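Local coordinates for N-terminal acetyltransferase-like protein (Chaetomium thermophilum, PDB 5NNP) that probably serves, as a superhelix of TPR-like helical repeats, as the auxiliary subunit that holds the catalytic subunit of an N-terminal acetyltransferase A complex, at residues H187-L192 against K534-A539; D409-K414 against M431-S436. All blocks are in the same frame, centred on the assembly; numbering follows the deposited sequence.

In the fold
Contact 1 and contact 2 both lie largely buried in an all-alpha superhelix, yet they share no helix, and their centres are about 48 Å apart. Contact 1 brings helix 185-200 to the start of helix 537-547 across more than 340 residues of sequence. Contact 2 lies within that intervening chain and joins two neighbours, helices 408-421 and 424-436. Both have residues of another protein's chain nearby. The chemistry differs with their place: 187-192 against 534-539 is polar, with a salt bridge and a bound water at a helix start, whereas 409-414 against 431-436 relies on methyl, thioether and ring packing, with only Tyr433 of its touching residues exposed.

Contact 1: H187-L192 against K534-A539; sequences HSEALL and KGQIRA
Glu189 and Arg538 meet because both side chains fold: Glu189 bends at chi2 (-59°), and Arg538 runs out extended before turning at chi3 (-57°), which brings the edge of its guanidinium to the carboxylate, the two side chains crossing at about a right angle. The resulting salt bridge joins Arg538 NH2 to Glu189 OE1 at 3.1 Å; the bond is fairly straight (162°), lies near the guanidinium plane and uses the syn lone pair of OE1, while OE2 adds a weak second bond. NH2 also has a salt bridge to Asp220. Leu192 suits the next helical turn, since its CD1 lies over one guanidinium face, 3.4 Å from Arg538 NH2. A water links four polar atoms: it donates to Glu189 OE1 (2.6 Å) and to Glu189 O, and accepts from Arg538 N (3.0 Å from the water oxygen) and from Arg538 NE. The carboxylate thus reaches a first-turn N-H through the water, and its negative charge probably suits the start of helix 537-547. Gly535, with positive phi, passes the chain from one helix to the next and sets its O 3.2 Å from Glu189 CB. Gln536 follows at the N-cap position; its side chain starts away but bends back to bring OE1 near the carboxylate, where both are acceptors, and OE1 takes its hydrogen bond from a polar side chain of another protein's chain. A buried glutamate paired with a partly exposed arginine here ties together sequence-distant helices of an alpha-alpha superhelix of TPR type, next to its partner protein.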
loop_
_atom_site.group_PDB
_atom_site.type_symbol
_atom_site.label_atom_id
_atom_site.label_comp_id
_atom_site.label_asym_id
_atom_site.label_seq_id
_atom_site.Cartn_x
_atom_site.Cartn_y
_atom_site.Cartn_z
ATOM N N HIS A 187 -22.660 -15.180 -5.172
ATOM C CA HIS A 187 -23.321 -14.892 -6.436
ATOM C C HIS A 187 -23.349 -13.392 -6.715
ATOM O O HIS A 187 -23.087 -12.968 -7.836
ATOM C CB HIS A 187 -24.733 -15.467 -6.450
ATOM C CG HIS A 187 -25.443 -15.282 -7.750
ATOM N ND1 HIS A 187 -25.050 -15.921 -8.907
ATOM C CD2 HIS A 187 -26.512 -14.522 -8.082
ATOM C CE1 HIS A 187 -25.849 -15.561 -9.895
ATOM N NE2 HIS A 187 -26.745 -14.712 -9.421
ATOM N N SER A 188 -23.637 -12.593 -5.691
ATOM C CA SER A 188 -23.640 -11.130 -5.826
ATOM C C SER A 188 -22.293 -10.575 -6.302
ATOM O O SER A 188 -22.229 -9.789 -7.251
ATOM C CB SER A 188 -24.019 -10.479 -4.501
ATOM O OG SER A 188 -23.861 -9.075 -4.570
ATOM N N GLU A 189 -21.228 -10.990 -5.629
ATOM C CA GLU A 189 -19.871 -10.635 -6.014
ATOM C C GLU A 189 -19.498 -11.134 -7.403
ATOM O O GLU A 189 -18.784 -10.446 -8.134
ATOM C CB GLU A 189 -18.881 -11.179 -4.982
ATOM C CG GLU A 189 -18.879 -10.370 -3.691
ATOM C CD GLU A 189 -18.535 -8.904 -3.923
ATOM O OE1 GLU A 189 -17.492 -8.625 -4.550
ATOM O OE2 GLU A 189 -19.314 -8.032 -3.483
ATOM N N ALA A 190 -19.989 -12.321 -7.768
ATOM C CA ALA A 190 -19.708 -12.872 -9.083
ATOM C C ALA A 190 -20.358 -12.038 -10.181
ATOM O O ALA A 190 -19.782 -11.877 -11.251
ATOM C CB ALA A 190 -20.164 -14.313 -9.176
ATOM N N LEU A 191 -21.557 -11.517 -9.919
ATOM C CA LEU A 191 -22.232 -10.642 -10.877
ATOM C C LEU A 191 -21.454 -9.332 -11.077
ATOM O O LEU A 191 -21.256 -8.885 -12.209
ATOM C CB LEU A 191 -23.652 -10.346 -10.423
ATOM C CG LEU A 191 -24.653 -11.504 -10.504
ATOM C CD1 LEU A 191 -25.870 -11.216 -9.655
ATOM C CD2 LEU A 191 -25.068 -11.796 -11.945
ATOM N N LEU A 192 -20.980 -8.729 -9.990
ATOM C CA LEU A 192 -20.271 -7.473 -10.136
ATOM C C LEU A 192 -18.928 -7.672 -10.847
ATOM O O LEU A 192 -18.520 -6.852 -11.672
ATOM C CB LEU A 192 -20.067 -6.818 -8.777
ATOM C CG LEU A 192 -21.324 -6.324 -8.048
ATOM C CD1 LEU A 192 -20.949 -5.766 -6.673
ATOM C CD2 LEU A 192 -22.101 -5.275 -8.858
ATOM N N LYS A 534 -13.629 -16.634 -0.034
ATOM C CA LYS A 534 -14.449 -15.467 0.289
ATOM C C LYS A 534 -15.364 -15.023 -0.859
ATOM O O LYS A 534 -16.394 -14.408 -0.623
ATOM C CB LYS A 534 -13.567 -14.278 0.686
ATOM C CG LYS A 534 -12.475 -14.576 1.711
ATOM C CD LYS A 534 -13.008 -15.202 2.999
ATOM C CE LYS A 534 -13.941 -14.269 3.749
ATOM N NZ LYS A 534 -14.453 -14.889 5.010
ATOM N N GLY A 535 -14.978 -15.304 -2.101
ATOM C CA GLY A 535 -15.746 -14.857 -3.255
ATOM C C GLY A 535 -15.623 -13.376 -3.597
ATOM O O GLY A 535 -16.211 -12.920 -4.563
ATOM N N GLN A 536 -14.862 -12.625 -2.806
ATOM C CA GLN A 536 -14.695 -11.192 -3.009
ATOM C C GLN A 536 -13.675 -10.897 -4.103
ATOM O O GLN A 536 -12.558 -10.476 -3.831
ATOM C CB GLN A 536 -14.265 -10.533 -1.708
ATOM C CG GLN A 536 -15.265 -10.698 -0.577
ATOM C CD GLN A 536 -16.411 -9.682 -0.614
ATOM O OE1 GLN A 536 -16.563 -8.909 -1.563
ATOM N NE2 GLN A 536 -17.208 -9.672 0.443
ATOM N N ILE A 537 -14.091 -11.086 -5.346
ATOM C CA ILE A 537 -13.170 -11.215 -6.448
ATOM C C ILE A 537 -12.556 -9.912 -6.952
ATOM O O ILE A 537 -11.376 -9.877 -7.278
ATOM C CB ILE A 537 -13.863 -11.926 -7.621
ATOM C CG1 ILE A 537 -14.594 -13.168 -7.091
ATOM C CG2 ILE A 537 -12.848 -12.280 -8.679
ATOM C CD1 ILE A 537 -13.687 -14.155 -6.392
ATOM N N ARG A 538 -13.352 -8.858 -7.056
ATOM C CA ARG A 538 -12.812 -7.569 -7.466
ATOM C C ARG A 538 -11.672 -7.097 -6.532
ATOM O O ARG A 538 -10.667 -6.562 -7.003
ATOM C CB ARG A 538 -13.936 -6.528 -7.538
ATOM C CG ARG A 538 -14.916 -6.766 -8.682
ATOM C CD ARG A 538 -16.177 -5.939 -8.514
ATOM N NE ARG A 538 -16.823 -6.234 -7.242
ATOM C CZ ARG A 538 -17.273 -5.311 -6.404
ATOM N NH1 ARG A 538 -17.168 -4.035 -6.724
ATOM N NH2 ARG A 538 -17.845 -5.664 -5.258
ATOM N N ALA A 539 -11.796 -7.330 -5.226
ATOM C CA ALA A 539 -10.740 -6.908 -4.314
ATOM C C ALA A 539 -9.475 -7.689 -4.609
ATOM O O ALA A 539 -8.374 -7.121 -4.624
ATOM C CB ALA A 539 -11.154 -7.075 -2.836
HETATM O O HOH W 1 -16.358 -9.279 -6.815
#

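Contact 2: D409-K414 against M431-S436; sequences DFHMTK and MDYARS
His411 leaves its helix toward Ala434 and Tyr433. Its CB rests against Ala434 CB at 3.8 Å, where the small methyl lets the two backbones come close. With CG anti to the carbonyl carbon (chi1 -67°), the imidazole then rises beside Tyr433, and CG lies 4.1 Å from Tyr433 CD2. His411 CD2 likewise lies 4.1 Å from Tyr433 CE2. Further out, ND1 passes the same ring edge. CE1 comes nearest, 3.5 Å from Tyr433 CE2, which sits over one imidazole face toward its rim. This is an edge-to-face pair, the edge of Tyr433 turned to the face of His411, with the planes at 71°. NE2 ends the side chain with a hydrogen bond to Pro405 O, which probably helps to hold the ring's rotation and suits a residue both flat and polar. The two segments belong to consecutive helices of an antiparallel helical hairpin, the building unit of TPR-type superhelices; their axes approach to 8.2 Å, with directions 168° apart. Were His411 replaced by an alanine, the contact with Ala434 would probably survive, but the Tyr433 edge would lose the face it meets and Pro405 O its donor. Elsewhere along the hairpin two methionines touch. Met431 bends at chi2 and chi3, which turns its thioether toward the other helix: SD lies 3.7 Å from Met412 CG, and CE reaches within 3.6 Å of Met412 O. The end of Met412 leads away from helix 424-436, while Met431 also packs on Ile444 and Tyr451 of helix 442-454.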
loop_
_atom_site.group_PDB
_atom_site.type_symbol
_atom_site.label_atom_id
_atom_site.label_comp_id
_atom_site.label_asym_id
_atom_site.label_seq_id
_atom_site.Cartn_x
_atom_site.Cartn_y
_atom_site.Cartn_z
ATOM N N ASP A 409 0.062 20.824 20.577
ATOM C CA ASP A 409 0.187 21.281 19.187
ATOM C C ASP A 409 0.890 22.613 19.077
ATOM O O ASP A 409 1.612 22.873 18.119
ATOM C CB ASP A 409 -1.177 21.396 18.532
ATOM C CG ASP A 409 -1.851 20.074 18.389
ATOM O OD1 ASP A 409 -1.174 19.122 17.957
ATOM O OD2 ASP A 409 -3.052 19.989 18.722
ATOM N N PHE A 410 0.665 23.474 20.055
ATOM C CA PHE A 410 1.357 24.751 20.082
ATOM C C PHE A 410 2.870 24.519 20.132
ATOM O O PHE A 410 3.597 25.020 19.284
ATOM C CB PHE A 410 0.872 25.598 21.261
ATOM C CG PHE A 410 -0.545 26.087 21.112
ATOM C CD1 PHE A 410 -1.310 25.730 20.002
ATOM C CD2 PHE A 410 -1.113 26.904 22.076
ATOM C CE1 PHE A 410 -2.619 26.171 19.855
ATOM C CE2 PHE A 410 -2.415 27.353 21.940
ATOM C CZ PHE A 410 -3.172 26.985 20.822
ATOM N N HIS A 411 3.347 23.723 21.086
ATOM C CA HIS A 411 4.787 23.491 21.199
ATOM C C HIS A 411 5.343 22.735 19.985
ATOM O O HIS A 411 6.495 22.938 19.599
ATOM C CB HIS A 411 5.116 22.735 22.490
ATOM C CG HIS A 411 4.849 23.525 23.731
ATOM N ND1 HIS A 411 5.767 24.402 24.267
ATOM C CD2 HIS A 411 3.758 23.586 24.533
ATOM C CE1 HIS A 411 5.258 24.965 25.349
ATOM N NE2 HIS A 411 4.042 24.485 25.533
ATOM N N MET A 412 4.519 21.880 19.388
ATOM C CA MET A 412 4.920 21.097 18.226
ATOM C C MET A 412 5.265 22.014 17.067
ATOM O O MET A 412 6.296 21.855 16.417
ATOM C CB MET A 412 3.810 20.137 17.818
ATOM C CG MET A 412 4.141 19.356 16.593
ATOM S SD MET A 412 2.909 18.103 16.153
ATOM C CE MET A 412 1.386 19.043 16.175
ATOM N N THR A 413 4.392 22.986 16.822
ATOM C CA THR A 413 4.608 23.972 15.774
ATOM C C THR A 413 5.849 24.815 16.066
ATOM O O THR A 413 6.617 25.151 15.156
ATOM C CB THR A 413 3.381 24.889 15.614
ATOM O OG1 THR A 413 2.354 24.182 14.913
ATOM C CG2 THR A 413 3.735 26.135 14.817
ATOM N N LYS A 414 6.040 25.154 17.337
ATOM C CA LYS A 414 7.189 25.942 17.746
ATOM C C LYS A 414 8.497 25.271 17.355
ATOM O O LYS A 414 9.376 25.893 16.746
ATOM C CB LYS A 414 7.162 26.170 19.247
ATOM C CG LYS A 414 8.230 27.123 19.713
ATOM C CD LYS A 414 8.007 27.505 21.133
ATOM C CE LYS A 414 9.287 27.398 21.900
ATOM N NZ LYS A 414 9.152 28.158 23.162
ATOM N N MET A 431 10.397 19.620 20.679
ATOM C CA MET A 431 9.442 18.594 20.294
ATOM C C MET A 431 9.325 17.575 21.398
ATOM O O MET A 431 8.247 17.056 21.656
ATOM C CB MET A 431 9.849 17.902 19.003
ATOM C CG MET A 431 8.731 17.069 18.392
ATOM S SD MET A 431 7.345 18.057 17.785
ATOM C CE MET A 431 8.020 18.734 16.273
ATOM N N ASP A 432 10.440 17.278 22.051
ATOM C CA ASP A 432 10.417 16.317 23.139
ATOM C C ASP A 432 9.627 16.892 24.299
ATOM O O ASP A 432 8.896 16.165 24.964
ATOM C CB ASP A 432 11.824 15.944 23.595
ATOM C CG ASP A 432 11.825 14.795 24.587
ATOM O OD1 ASP A 432 11.649 13.633 24.154
ATOM O OD2 ASP A 432 11.996 15.046 25.801
ATOM N N TYR A 433 9.758 18.194 24.546
ATOM C CA TYR A 433 8.952 18.806 25.592
ATOM C C TYR A 433 7.475 18.635 25.240
ATOM O O TYR A 433 6.674 18.256 26.091
ATOM C CB TYR A 433 9.303 20.290 25.789
ATOM C CG TYR A 433 8.429 20.989 26.802
ATOM C CD1 TYR A 433 8.614 20.793 28.160
ATOM C CD2 TYR A 433 7.397 21.817 26.402
ATOM C CE1 TYR A 433 7.808 21.414 29.101
ATOM C CE2 TYR A 433 6.583 22.449 27.332
ATOM C CZ TYR A 433 6.796 22.243 28.678
ATOM O OH TYR A 433 5.978 22.872 29.597
ATOM N N ALA A 434 7.129 18.887 23.982
ATOM C CA ALA A 434 5.758 18.708 23.522
ATOM C C ALA A 434 5.255 17.295 23.814
ATOM O O ALA A 434 4.115 17.098 24.241
ATOM C CB ALA A 434 5.658 19.015 22.031
ATOM N N ARG A 435 6.119 16.315 23.584
ATOM C CA ARG A 435 5.793 14.916 23.846
ATOM C C ARG A 435 5.458 14.716 25.318
ATOM O O ARG A 435 4.460 14.095 25.665
ATOM C CB ARG A 435 6.961 14.016 23.457
ATOM C CG ARG A 435 6.587 12.577 23.253
ATOM C CD ARG A 435 7.747 11.668 23.605
ATOM N NE ARG A 435 7.846 11.534 25.051
ATOM C CZ ARG A 435 8.605 12.308 25.804
ATOM N NH1 ARG A 435 9.336 13.250 25.226
ATOM N NH2 ARG A 435 8.636 12.136 27.119
ATOM N N SER A 436 6.298 15.282 26.181
ATOM C CA SER A 436 6.160 15.073 27.604
ATOM C C SER A 436 4.814 15.580 28.141
ATOM O O SER A 436 4.407 15.197 29.230
ATOM C CB SER A 436 7.333 15.716 28.350
ATOM O OG SER A 436 7.278 17.139 28.380
#